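Local coordinates for protein 5-carboxymethyl-2-hydroxymuconate delta-isomerase (Mycobacterium smegmatis, PDB 4PFZ) that probably acts as a metal-dependent isomerase or hydrolase of the fumarylacetoacetate hydrolase family, its exact substrate being uncertain, at residues T238-V243 / T248-V253; G4-P9 / A13-E18; K65-H70 / Q192-S197; R146-K151 / W155-G160. All coordinates share one frame; numbering follows the deposited sequence. Where two conformers were deposited one is given.

Contact 1. Residues T238-V243 / T248-V253; sequences TVSITV and TLTNPV
Ser240 and Thr250 face each other across an antiparallel hairpin, and their hydroxyls meet at 2.7 Å between Ser240 OG and Thr250 OG1. Two residues further along, Thr242 OG1 and Thr248 OG1 repeat the arrangement at 2.8 Å. In all four residues the hydroxyl is anti to the carbonyl carbon (chi1 -64° in Thr250), which turns it toward its partner and makes these non-hydrogen-bonded pairs a ladder of side-chain bonds.

Backbone bonds alternate with this ladder. Val239 with Asn251 and Ile241 with Leu249 are hydrogen-bonded pairs; the shortest link is Leu249 N to Ile241 O at 2.7 Å, and all four bonds are nearly straight. Pro252 stands opposite Thr238 in a non-hydrogen-bonded pair, where strand 238-243 needs no N-H from it.

Apolar contacts complete the hairpin. The methyls Thr238 CG2 and Thr250 CG2 touch at 3.5 Å beside the hydroxyl row, while on the other face Val239 CG2 approaches Val253 CG2 at 4.0 Å. Beta-branched residues suit these extended backbones, the threonines on the more exposed face and Val239 and Ile241 on the buried one, where Leu249 adds bulk.

Asn251, also on the buried face, gives its ND2 to the carbonyls of Gly94 and Val97. Strand 181-186 continues the sheet beside 238-243, strand 99-101 lies beyond 247-255, and Val239 and Ile241 pack down on Asn141 of strand 134-145.

Contact 2. Residues G4-P9 / A13-E18; sequences GRIASP and AFVSIE
Gly4 with Val15 and Ile6 with Ala13 are the hydrogen-bonded pairs of a strongly twisted antiparallel hairpin, whose two short strands run at 116° to each other. Four backbone bonds hold it, the shortest being Val15 N to Gly4 O at 2.7 Å. Between them Arg5 and Phe14 form a non-hydrogen-bonded pair.

On the face of Ile6, Ala13 and Val15 the contact is purely apolar. Ile6 takes a chi1 of 66°, with CG1 between the backbone N and the carbonyl carbon, and this brings CG1 to 3.5 Å from Val15 CG1 as the two side chains cross at about a right angle. The other branch joins in, with Ile6 CG2 3.6 Å from Val15 CG2. The small Ala13 brings its CB to 4.3 Å from Ile6 CG1, and Trp44 of strand 43-45 packs against both residues.

On the other face Phe14 reaches back over the partner strand, CG anti to its own N (chi1 -176°), until CD1 lies 3.1 Å from Gly4 O, which meets the ring obliquely. The aliphatic CG of Arg5 is 4.0 Å from the same Phe14 CD1, while the Arg5 guanidinium turns away to bond through NH1 to Ala53 O.

No charged pair joins the two strands: paired peptide groups fix the register of this N-terminal hairpin, and packed hydrocarbon gives it a buried side, packed against Trp44.

Contact 3. Residues K65-H70 / Q192-S197; sequences KNYAAH and QRSRTS
A chi1 of -81° sets the Tyr67 CG anti to its carbonyl carbon, and a chi2 of 89° turns the ring so that its CD2-CE2 side meets Ser194 and Arg195. CE2 comes edge-on, nearly in the ring plane, to Arg195 O at 3.4 Å, an aromatic C-H directed at a carbonyl. Ser194 supplies the second touch: its OG, anti to the backbone N, lies 3.5 Å from Tyr67 CD2 in an oblique position.

Further out, the Tyr67 and Thr196 side chains run side by side in the same direction, with Tyr67 OH 3.8 Å from Thr196 CG2. Here the loop following strand 60-63 of the FAH fold packs against the edge strand 189-195 of a five-stranded sheet just as that strand gives way to a 3-10 turn. Tyrosine suits the join because a long flat ring can span two segments whose nearest CA atoms, those of Tyr67 and Thr196, are 7.9 Å apart. Leu182, Leu199 and Pro227 also pack on it.

Thr196 turns its methyl to the tyrosine while its OG1 bonds with Pro177 O and Val180 N. Arg195 contributes backbone alone, its side chain pairing with Asp179. A water 2.9 Å from Ser194 OG also approaches Ala68 O, at a distance so short that this bridge is doubtful.

Contact 4. Residues R146-K151 / W155-G160; sequences RDQQRK and WMRAKG
Gln148 and Gln149 of one short helix press against Trp155, Arg157 and Ala158 of the weakly bonded turn that follows; the two are short consecutive helical segments that come after strand 134-145 in the FAH fold. Ala158 sits at the centre: its small CB comes within 3.5 Å of Gln149 N and lets the backbones approach closely, the CA atoms of Gln148 and Ala158 being 5.1 Å apart.

On one flank the Gln148 amide stacks on the Arg157 guanidinium, the planes 12° apart and Gln148 CD 3.4 Å from Arg157 NH2. Arg157 is modelled in two conformers, so the stack describes one of them. The aliphatic Lys151 CD comes to the guanidinium edge. On the other flank Gln149 stretches out beyond CG and places NE2 over a face of the Trp155 indole, 3.5 Å from its CG, with amide and ring steeply inclined at 73°.

Outer partners steady these groups. Gln148 OE1 bonds to His161 NE2, Arg157 NE pairs with Asp152, and Phe85 meets the Trp155 ring edge-to-face. The second subunit approaches too: Gln154 of that chain accepts a bond from Trp155 N, and its Trp209 packs on Arg157. Lys159 NZ forms a salt bridge with Asp142, an acidic residue that probably belongs to the metal site, as in relatives. A water donates to Gln149 OE1 at 2.6 Å and accepts from that same Lys159 NZ at 3.2 Å.

Contacts 1 and 3 reach the same five-stranded sheet, one through its hairpin and the other at edge strand 189-195, their nearest atoms about 6 Å apart. Contact 4 also comes within about 6 Å of contact 3, although the centres are 22 Å apart. These two probably flank the active site: Lys159 of contact 4 pairs with Asp142, while Gln192, on the strand segment of contact 3, bonds to His110 and Gly112, on either side of Glu111; acidic residues at such positions bind the metal in relatives. Contact 1 packs its Val239 and Ile241 on Asn141, the residue before Asp142. Contact 2, in the N-terminal hairpin, is remote, its centre about 34 Å from that of contact 4.

Contact 1. Residues T238-V243 / T248-V253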
loop_
_atom_site.group_PDB
_atom_site.type_symbol
_atom_site.label_atom_id
_atom_site.label_comp_id
_atom_site.label_asym_id
_atom_site.label_seq_id
_atom_site.Cartn_x
_atom_site.Cartn_y
_atom_site.Cartn_z
ATOM N N THR B 238 -25.276 10.787 4.064
ATOM C CA THR B 238 -25.211 9.426 3.567
ATOM C C THR B 238 -24.776 9.515 2.110
ATOM O O THR B 238 -25.335 10.298 1.341
ATOM C CB THR B 238 -26.571 8.689 3.682
ATOM O OG1 THR B 238 -27.056 8.756 5.031
ATOM C CG2 THR B 238 -26.420 7.236 3.293
ATOM N N VAL B 239 -23.751 8.750 1.744
ATOM C CA VAL B 239 -23.277 8.716 0.367
ATOM C C VAL B 239 -23.613 7.363 -0.237
ATOM O O VAL B 239 -23.299 6.329 0.350
ATOM C CB VAL B 239 -21.758 8.940 0.256
ATOM C CG1 VAL B 239 -21.342 9.112 -1.211
ATOM C CG2 VAL B 239 -21.325 10.135 1.081
ATOM N N SER B 240 -24.255 7.379 -1.397
ATOM C CA SER B 240 -24.614 6.149 -2.089
ATOM C C SER B 240 -24.101 6.142 -3.522
ATOM O O SER B 240 -24.434 7.019 -4.317
ATOM C CB SER B 240 -26.124 5.947 -2.068
ATOM O OG SER B 240 -26.541 5.561 -0.772
ATOM N N ILE B 241 -23.283 5.144 -3.840
ATOM C CA ILE B 241 -22.718 5.015 -5.175
ATOM C C ILE B 241 -23.310 3.792 -5.848
ATOM O O ILE B 241 -23.236 2.685 -5.320
ATOM C CB ILE B 241 -21.182 4.892 -5.142
ATOM C CG1 ILE B 241 -20.574 6.094 -4.410
ATOM C CG2 ILE B 241 -20.631 4.777 -6.564
ATOM C CD1 ILE B 241 -19.221 5.815 -3.804
ATOM N N THR B 242 -23.907 4.009 -7.007
ATOM C CA THR B 242 -24.577 2.950 -7.716
ATOM C C THR B 242 -23.880 2.687 -9.038
ATOM O O THR B 242 -23.633 3.597 -9.831
ATOM C CB THR B 242 -26.064 3.291 -7.961
ATOM O OG1 THR B 242 -26.736 3.401 -6.698
ATOM C CG2 THR B 242 -26.734 2.203 -8.780
ATOM N N VAL B 243 -23.555 1.430 -9.276
ATOM C CA VAL B 243 -23.068 1.052 -10.590
ATOM C C VAL B 243 -24.055 0.106 -11.226
ATOM O O VAL B 243 -24.503 -0.854 -10.599
ATOM C CB VAL B 243 -21.683 0.397 -10.521
ATOM C CG1 VAL B 243 -21.201 -0.013 -11.902
ATOM C CG2 VAL B 243 -20.704 1.355 -9.892
ATOM N N THR B 248 -25.474 -1.035 -5.245
ATOM C CA THR B 248 -25.273 0.257 -4.606
ATOM C C THR B 248 -24.436 0.115 -3.339
ATOM O O THR B 248 -24.709 -0.735 -2.509
ATOM C CB THR B 248 -26.634 0.917 -4.265
ATOM O OG1 THR B 248 -27.426 1.037 -5.456
ATOM C CG2 THR B 248 -26.439 2.292 -3.659
ATOM N N LEU B 249 -23.411 0.949 -3.225
ATOM C CA LEU B 249 -22.560 1.020 -2.037
ATOM C C LEU B 249 -22.936 2.253 -1.222
ATOM O O LEU B 249 -22.800 3.383 -1.698
ATOM C CB LEU B 249 -21.081 1.062 -2.436
ATOM C CG LEU B 249 -20.047 1.351 -1.341
ATOM C CD1 LEU B 249 -20.052 0.271 -0.268
ATOM C CD2 LEU B 249 -18.675 1.487 -1.952
ATOM N N THR B 250 -23.416 2.027 0.002
ATOM C CA THR B 250 -23.902 3.105 0.869
ATOM C C THR B 250 -23.112 3.201 2.181
ATOM O O THR B 250 -22.861 2.184 2.830
ATOM C CB THR B 250 -25.401 2.898 1.194
ATOM O OG1 THR B 250 -26.167 2.997 -0.014
ATOM C CG2 THR B 250 -25.902 3.934 2.183
ATOM N N ASN B 251 -22.701 4.415 2.551
ATOM C CA ASN B 251 -22.027 4.650 3.831
ATOM C C ASN B 251 -22.516 5.923 4.483
ATOM O O ASN B 251 -22.647 6.950 3.814
ATOM C CB ASN B 251 -20.512 4.740 3.665
ATOM C CG ASN B 251 -19.920 3.491 3.071
ATOM O OD1 ASN B 251 -19.811 3.379 1.852
ATOM N ND2 ASN B 251 -19.542 2.529 3.930
ATOM N N PRO B 252 -22.783 5.861 5.795
ATOM C CA PRO B 252 -23.053 7.111 6.492
ATOM C C PRO B 252 -21.733 7.832 6.741
ATOM O O PRO B 252 -20.672 7.251 6.510
ATOM C CB PRO B 252 -23.705 6.658 7.801
ATOM C CG PRO B 252 -23.095 5.319 8.058
ATOM C CD PRO B 252 -22.928 4.691 6.679
ATOM N N VAL B 253 -21.816 9.080 7.187
ATOM C CA VAL B 253 -20.638 9.914 7.402
ATOM C C VAL B 253 -20.713 10.575 8.770
ATOM O O VAL B 253 -21.746 11.125 9.143
ATOM C CB VAL B 253 -20.520 11.002 6.307
ATOM C CG1 VAL B 253 -19.288 11.877 6.526
ATOM C CG2 VAL B 253 -20.470 10.361 4.935
#

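Contact 2. Residues G4-P9 / A13-E18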
loop_
_atom_site.group_PDB
_atom_site.type_symbol
_atom_site.label_atom_id
_atom_site.label_comp_id
_atom_site.label_asym_id
_atom_site.label_seq_id
_atom_site.Cartn_x
_atom_site.Cartn_y
_atom_site.Cartn_z
ATOM N N GLY B 4 -19.050 -12.135 -2.209
ATOM C CA GLY B 4 -18.760 -11.203 -1.136
ATOM C C GLY B 4 -18.481 -11.854 0.204
ATOM O O GLY B 4 -18.437 -13.079 0.313
ATOM N N ARG B 5 -18.275 -11.020 1.221
ATOM C CA ARG B 5 -18.060 -11.494 2.585
ATOM C C ARG B 5 -19.159 -10.991 3.497
ATOM O O ARG B 5 -19.584 -9.826 3.401
ATOM C CB ARG B 5 -16.708 -11.046 3.118
ATOM C CG ARG B 5 -15.527 -11.622 2.382
ATOM C CD ARG B 5 -14.267 -10.858 2.722
ATOM N NE ARG B 5 -13.817 -11.077 4.094
ATOM C CZ ARG B 5 -13.848 -10.156 5.054
ATOM N NH1 ARG B 5 -14.323 -8.944 4.805
ATOM N NH2 ARG B 5 -13.403 -10.450 6.270
ATOM N N ILE B 6 -19.626 -11.871 4.380
ATOM C CA ILE B 6 -20.682 -11.499 5.314
ATOM C C ILE B 6 -20.314 -11.775 6.773
ATOM O O ILE B 6 -19.492 -12.642 7.074
ATOM C CB ILE B 6 -22.006 -12.232 4.999
ATOM C CG1 ILE B 6 -21.866 -13.737 5.233
ATOM C CG2 ILE B 6 -22.435 -11.945 3.573
ATOM C CD1 ILE B 6 -23.167 -14.434 5.507
ATOM N N ALA B 7 -20.919 -11.001 7.666
ATOM C CA ALA B 7 -20.828 -11.259 9.096
ATOM C C ALA B 7 -22.075 -12.003 9.542
ATOM O O ALA B 7 -23.173 -11.449 9.508
ATOM C CB ALA B 7 -20.673 -9.965 9.868
ATOM N N SER B 8 -21.909 -13.260 9.941
ATOM C CA SER B 8 -23.042 -14.076 10.379
ATOM C C SER B 8 -23.052 -14.175 11.907
ATOM O O SER B 8 -22.111 -13.725 12.567
ATOM C CB SER B 8 -22.977 -15.469 9.743
ATOM O OG SER B 8 -21.864 -16.205 10.214
ATOM N N PRO B 9 -24.115 -14.754 12.486
ATOM C CA PRO B 9 -24.022 -15.006 13.929
ATOM C C PRO B 9 -22.975 -16.074 14.243
ATOM O O PRO B 9 -22.525 -16.188 15.385
ATOM C CB PRO B 9 -25.430 -15.487 14.296
ATOM C CG PRO B 9 -26.316 -14.918 13.224
ATOM C CD PRO B 9 -25.488 -14.946 11.976
ATOM N N ALA B 13 -18.084 -15.313 6.646
ATOM C CA ALA B 13 -17.998 -16.258 5.542
ATOM C C ALA B 13 -17.820 -15.552 4.204
ATOM O O ALA B 13 -18.269 -14.421 4.016
ATOM C CB ALA B 13 -19.234 -17.143 5.508
ATOM N N PHE B 14 -17.144 -16.233 3.284
ATOM C CA PHE B 14 -17.077 -15.814 1.891
ATOM C C PHE B 14 -18.236 -16.498 1.169
ATOM O O PHE B 14 -18.304 -17.730 1.116
ATOM C CB PHE B 14 -15.713 -16.171 1.284
ATOM C CG PHE B 14 -15.515 -15.679 -0.127
ATOM C CD1 PHE B 14 -15.770 -14.359 -0.461
ATOM C CD2 PHE B 14 -15.050 -16.536 -1.117
ATOM C CE1 PHE B 14 -15.585 -13.905 -1.762
ATOM C CE2 PHE B 14 -14.860 -16.090 -2.418
ATOM C CZ PHE B 14 -15.129 -14.774 -2.739
ATOM N N VAL B 15 -19.162 -15.696 0.644
ATOM C CA VAL B 15 -20.447 -16.213 0.194
ATOM C C VAL B 15 -20.814 -15.891 -1.253
ATOM O O VAL B 15 -20.197 -15.037 -1.901
ATOM C CB VAL B 15 -21.591 -15.682 1.077
ATOM C CG1 VAL B 15 -21.301 -15.959 2.539
ATOM C CG2 VAL B 15 -21.802 -14.193 0.833
ATOM N N SER B 16 -21.832 -16.594 -1.741
ATOM C CA SER B 16 -22.440 -16.312 -3.032
ATOM C C SER B 16 -23.837 -15.761 -2.800
ATOM O O SER B 16 -24.690 -16.445 -2.233
ATOM C CB SER B 16 -22.497 -17.574 -3.899
ATOM O OG SER B 16 -23.133 -17.327 -5.144
ATOM N N ILE B 17 -24.070 -14.527 -3.229
ATOM C CA ILE B 17 -25.367 -13.897 -3.029
ATOM C C ILE B 17 -26.266 -14.101 -4.246
ATOM O O ILE B 17 -25.884 -13.792 -5.377
ATOM C CB ILE B 17 -25.208 -12.408 -2.724
ATOM C CG1 ILE B 17 -24.311 -12.243 -1.505
ATOM C CG2 ILE B 17 -26.556 -11.777 -2.439
ATOM C CD1 ILE B 17 -23.897 -10.838 -1.266
ATOM N N GLU B 18 -27.459 -14.641 -4.007
ATOM C CA GLU B 18 -28.357 -15.030 -5.093
ATOM C C GLU B 18 -29.811 -14.667 -4.790
ATOM O O GLU B 18 -30.394 -15.137 -3.819
ATOM C CB GLU B 18 -28.207 -16.530 -5.374
ATOM C CG GLU B 18 -26.814 -16.886 -5.912
ATOM C CD GLU B 18 -26.490 -18.364 -5.841
ATOM O OE1 GLU B 18 -27.347 -19.139 -5.372
ATOM O OE2 GLU B 18 -25.372 -18.750 -6.255
#

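Contact 3. Residues K65-H70 / Q192-S197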
loop_
_atom_site.group_PDB
_atom_site.type_symbol
_atom_site.label_atom_id
_atom_site.label_comp_id
_atom_site.label_asym_id
_atom_site.label_seq_id
_atom_site.Cartn_x
_atom_site.Cartn_y
_atom_site.Cartn_z
ATOM N N LYS B 65 -7.492 11.144 -12.696
ATOM C CA LYS B 65 -8.180 11.656 -13.873
ATOM C C LYS B 65 -8.384 10.546 -14.893
ATOM O O LYS B 65 -7.426 10.093 -15.526
ATOM C CB LYS B 65 -7.391 12.809 -14.499
ATOM N N ASN B 66 -9.623 10.099 -15.057
ATOM C CA ASN B 66 -9.877 9.018 -16.003
ATOM C C ASN B 66 -11.235 9.042 -16.697
ATOM O O ASN B 66 -11.645 8.040 -17.270
ATOM C CB ASN B 66 -9.711 7.668 -15.301
ATOM C CG ASN B 66 -9.363 6.557 -16.267
ATOM O OD1 ASN B 66 -8.671 6.784 -17.258
ATOM N ND2 ASN B 66 -9.857 5.352 -15.997
ATOM N N TYR B 67 -11.943 10.163 -16.650
ATOM C CA TYR B 67 -13.187 10.265 -17.409
ATOM C C TYR B 67 -13.156 11.443 -18.369
ATOM O O TYR B 67 -12.815 12.558 -17.976
ATOM C CB TYR B 67 -14.390 10.397 -16.477
ATOM C CG TYR B 67 -14.874 9.090 -15.892
ATOM C CD1 TYR B 67 -14.357 8.608 -14.688
ATOM C CD2 TYR B 67 -15.849 8.337 -16.537
ATOM C CE1 TYR B 67 -14.800 7.408 -14.148
ATOM C CE2 TYR B 67 -16.298 7.143 -16.004
ATOM C CZ TYR B 67 -15.771 6.684 -14.807
ATOM O OH TYR B 67 -16.217 5.498 -14.275
ATOM N N ALA B 68 -13.502 11.192 -19.629
ATOM C CA ALA B 68 -13.743 12.282 -20.565
ATOM C C ALA B 68 -15.027 13.021 -20.172
ATOM O O ALA B 68 -15.950 12.422 -19.621
ATOM C CB ALA B 68 -13.836 11.756 -21.993
ATOM N N ALA B 69 -15.075 14.321 -20.446
ATOM C CA ALA B 69 -16.238 15.132 -20.106
ATOM C C ALA B 69 -17.452 14.687 -20.906
ATOM O O ALA B 69 -18.527 14.443 -20.356
ATOM C CB ALA B 69 -15.952 16.602 -20.363
ATOM N N HIS B 70 -17.262 14.591 -22.215
ATOM C CA HIS B 70 -18.286 14.096 -23.119
ATOM C C HIS B 70 -17.657 13.088 -24.070
ATOM O O HIS B 70 -16.440 13.086 -24.265
ATOM C CB HIS B 70 -18.933 15.244 -23.896
ATOM N N GLN B 192 -22.754 12.883 -8.874
ATOM C CA GLN B 192 -21.929 12.387 -9.958
ATOM C C GLN B 192 -22.743 11.476 -10.852
ATOM O O GLN B 192 -23.551 10.689 -10.365
ATOM C CB GLN B 192 -20.722 11.629 -9.438
ATOM C CG GLN B 192 -19.862 12.407 -8.465
ATOM C CD GLN B 192 -18.626 11.638 -8.097
ATOM O OE1 GLN B 192 -18.633 10.859 -7.145
ATOM N NE2 GLN B 192 -17.548 11.845 -8.853
ATOM N N ARG B 193 -22.525 11.583 -12.155
ATOM C CA ARG B 193 -23.199 10.705 -13.110
ATOM C C ARG B 193 -22.390 10.616 -14.395
ATOM O O ARG B 193 -22.181 11.615 -15.077
ATOM C CB ARG B 193 -24.617 11.197 -13.409
ATOM C CG ARG B 193 -25.351 10.364 -14.447
ATOM C CD ARG B 193 -26.748 10.904 -14.736
ATOM N NE ARG B 193 -27.659 10.673 -13.619
ATOM C CZ ARG B 193 -28.608 11.522 -13.235
ATOM N NH1 ARG B 193 -28.780 12.672 -13.875
ATOM N NH2 ARG B 193 -29.385 11.218 -12.206
ATOM N N SER B 194 -21.914 9.420 -14.715
ATOM C CA SER B 194 -21.226 9.203 -15.980
ATOM C C SER B 194 -21.381 7.750 -16.398
ATOM O O SER B 194 -22.042 6.965 -15.715
ATOM C CB SER B 194 -19.746 9.575 -15.860
ATOM O OG SER B 194 -19.089 9.538 -17.115
ATOM N N ARG B 195 -20.772 7.390 -17.518
ATOM C CA ARG B 195 -20.744 5.995 -17.923
ATOM C C ARG B 195 -19.308 5.573 -18.131
ATOM O O ARG B 195 -18.466 6.387 -18.502
ATOM C CB ARG B 195 -21.547 5.771 -19.202
ATOM C CG ARG B 195 -22.937 6.371 -19.193
ATOM C CD ARG B 195 -23.705 5.903 -20.405
ATOM N NE ARG B 195 -23.823 4.450 -20.424
ATOM C CZ ARG B 195 -24.788 3.772 -19.810
ATOM N NH1 ARG B 195 -25.724 4.421 -19.127
ATOM N NH2 ARG B 195 -24.816 2.446 -19.874
ATOM N N THR B 196 -19.026 4.298 -17.913
ATOM C CA THR B 196 -17.658 3.816 -18.058
ATOM C C THR B 196 -17.215 3.807 -19.515
ATOM O O THR B 196 -16.058 3.532 -19.817
ATOM C CB THR B 196 -17.499 2.408 -17.486
ATOM O OG1 THR B 196 -18.457 1.539 -18.105
ATOM C CG2 THR B 196 -17.727 2.430 -15.996
ATOM N N SER B 197 -18.129 4.120 -20.426
ATOM C CA SER B 197 -17.737 4.223 -21.832
ATOM C C SER B 197 -16.865 5.460 -22.039
ATOM O O SER B 197 -16.251 5.623 -23.094
ATOM C CB SER B 197 -18.968 4.268 -22.740
ATOM O OG SER B 197 -19.928 5.163 -22.219
HETATM O O HOH W 1 -17.362 11.764 -17.779
#

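Contact 4. Residues R146-K151 / W155-G160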
loop_
_atom_site.group_PDB
_atom_site.type_symbol
_atom_site.label_atom_id
_atom_site.label_comp_id
_atom_site.label_asym_id
_atom_site.label_seq_id
_atom_site.Cartn_x
_atom_site.Cartn_y
_atom_site.Cartn_z
ATOM N N ARG B 146 -9.332 17.070 0.504
ATOM C CA ARG B 146 -8.778 17.905 -0.571
ATOM C C ARG B 146 -7.736 18.917 -0.090
ATOM O O ARG B 146 -6.820 19.258 -0.831
ATOM C CB ARG B 146 -9.890 18.662 -1.308
ATOM C CG ARG B 146 -10.982 17.801 -1.918
ATOM C CD ARG B 146 -10.422 16.683 -2.792
ATOM N NE ARG B 146 -9.481 17.163 -3.800
ATOM C CZ ARG B 146 -9.833 17.589 -5.010
ATOM N NH1 ARG B 146 -11.114 17.618 -5.369
ATOM N NH2 ARG B 146 -8.901 17.996 -5.860
ATOM N N ASP B 147 -7.885 19.419 1.132
ATOM C CA ASP B 147 -6.921 20.379 1.661
ATOM C C ASP B 147 -5.537 19.740 1.810
ATOM O O ASP B 147 -4.510 20.350 1.477
ATOM C CB ASP B 147 -7.396 20.944 3.011
ATOM C CG ASP B 147 -7.842 19.852 3.991
ATOM O OD1 ASP B 147 -8.221 18.745 3.540
ATOM O OD2 ASP B 147 -7.833 20.111 5.216
ATOM N N GLN B 148 -5.524 18.510 2.311
ATOM C CA GLN B 148 -4.281 17.769 2.526
ATOM C C GLN B 148 -3.620 17.411 1.208
ATOM O O GLN B 148 -2.393 17.370 1.114
ATOM C CB GLN B 148 -4.546 16.502 3.342
ATOM C CG GLN B 148 -5.132 16.816 4.708
ATOM C CD GLN B 148 -5.440 15.586 5.532
ATOM O OE1 GLN B 148 -5.213 14.452 5.099
ATOM N NE2 GLN B 148 -5.982 15.806 6.730
ATOM N N GLN B 149 -4.443 17.139 0.196
ATOM C CA GLN B 149 -3.939 16.896 -1.147
ATOM C C GLN B 149 -3.104 18.083 -1.607
ATOM O O GLN B 149 -1.978 17.925 -2.066
ATOM C CB GLN B 149 -5.093 16.648 -2.123
ATOM C CG GLN B 149 -5.123 15.254 -2.689
ATOM C CD GLN B 149 -6.251 15.052 -3.688
ATOM O OE1 GLN B 149 -7.428 15.119 -3.336
ATOM N NE2 GLN B 149 -5.892 14.806 -4.939
ATOM N N ARG B 150 -3.651 19.283 -1.449
ATOM C CA ARG B 150 -2.975 20.482 -1.935
ATOM C C ARG B 150 -1.716 20.815 -1.129
ATOM O O ARG B 150 -0.719 21.278 -1.684
ATOM C CB ARG B 150 -3.933 21.668 -1.923
ATOM C CG ARG B 150 -4.305 22.153 -3.319
ATOM C CD ARG B 150 -5.238 23.354 -3.274
ATOM N NE ARG B 150 -6.639 22.958 -3.393
ATOM C CZ ARG B 150 -7.431 22.683 -2.361
ATOM N NH1 ARG B 150 -8.692 22.325 -2.570
ATOM N NH2 ARG B 150 -6.960 22.761 -1.121
ATOM N N LYS B 151 -1.770 20.576 0.178
ATOM C CA LYS B 151 -0.648 20.864 1.061
ATOM C C LYS B 151 0.530 19.916 0.825
ATOM O O LYS B 151 1.688 20.336 0.825
ATOM C CB LYS B 151 -1.092 20.773 2.524
ATOM C CG LYS B 151 0.047 20.875 3.541
ATOM C CD LYS B 151 -0.480 20.713 4.969
ATOM C CE LYS B 151 0.648 20.608 5.988
ATOM N NZ LYS B 151 1.374 21.909 6.147
ATOM N N TRP B 155 -0.713 12.623 -2.824
ATOM C CA TRP B 155 -2.127 12.496 -2.446
ATOM C C TRP B 155 -2.389 11.424 -1.397
ATOM O O TRP B 155 -3.520 11.283 -0.919
ATOM C CB TRP B 155 -2.970 12.175 -3.673
ATOM C CG TRP B 155 -2.805 13.135 -4.812
ATOM C CD1 TRP B 155 -2.352 14.416 -4.754
ATOM C CD2 TRP B 155 -3.092 12.870 -6.185
ATOM N NE1 TRP B 155 -2.340 14.972 -6.016
ATOM C CE2 TRP B 155 -2.791 14.038 -6.910
ATOM C CE3 TRP B 155 -3.567 11.751 -6.874
ATOM C CZ2 TRP B 155 -2.950 14.119 -8.288
ATOM C CZ3 TRP B 155 -3.723 11.836 -8.242
ATOM C CH2 TRP B 155 -3.416 13.012 -8.933
ATOM N N MET B 156 -1.356 10.661 -1.054
ATOM C CA MET B 156 -1.517 9.483 -0.211
ATOM C C MET B 156 -2.199 9.817 1.131
ATOM O O MET B 156 -3.185 9.176 1.476
ATOM C CB MET B 156 -0.160 8.808 0.048
ATOM C CG MET B 156 -0.281 7.380 0.602
ATOM S SD MET B 156 -0.654 7.298 2.375
ATOM C CE MET B 156 0.972 7.560 3.056
ATOM N N ARG B 157 -1.675 10.784 1.882
ATOM C CA ARG B 157 -2.262 11.106 3.196
ATOM C C ARG B 157 -3.728 11.468 3.037
ATOM O O ARG B 157 -4.598 10.935 3.750
ATOM C CB ARG B 157 -1.529 12.251 3.907
ATOM C CG ARG B 157 -2.247 12.664 5.190
ATOM C CD ARG B 157 -1.400 13.569 6.084
ATOM N NE ARG B 157 -1.203 14.903 5.523
ATOM C CZ ARG B 157 -1.711 16.017 6.039
ATOM N NH1 ARG B 157 -1.466 17.188 5.461
ATOM N NH2 ARG B 157 -2.465 15.963 7.129
ATOM N N ALA B 158 -3.997 12.351 2.086
ATOM C CA ALA B 158 -5.357 12.830 1.844
ATOM C C ALA B 158 -6.339 11.688 1.594
ATOM O O ALA B 158 -7.527 11.817 1.901
ATOM C CB ALA B 158 -5.372 13.773 0.687
ATOM N N LYS B 159 -5.856 10.593 1.009
ATOM C CA LYS B 159 -6.733 9.513 0.604
ATOM C C LYS B 159 -6.525 8.272 1.452
ATOM O O LYS B 159 -7.128 7.230 1.180
ATOM C CB LYS B 159 -6.510 9.185 -0.874
ATOM C CG LYS B 159 -6.839 10.328 -1.824
ATOM C CD LYS B 159 -6.305 10.036 -3.205
ATOM C CE LYS B 159 -6.748 11.048 -4.245
ATOM N NZ LYS B 159 -8.199 10.937 -4.548
ATOM N N GLY B 160 -5.700 8.401 2.493
ATOM C CA GLY B 160 -5.238 7.239 3.235
ATOM C C GLY B 160 -5.754 7.062 4.650
ATOM O O GLY B 160 -5.351 6.124 5.343
HETATM O O HOH W 2 -9.093 13.965 -4.941
#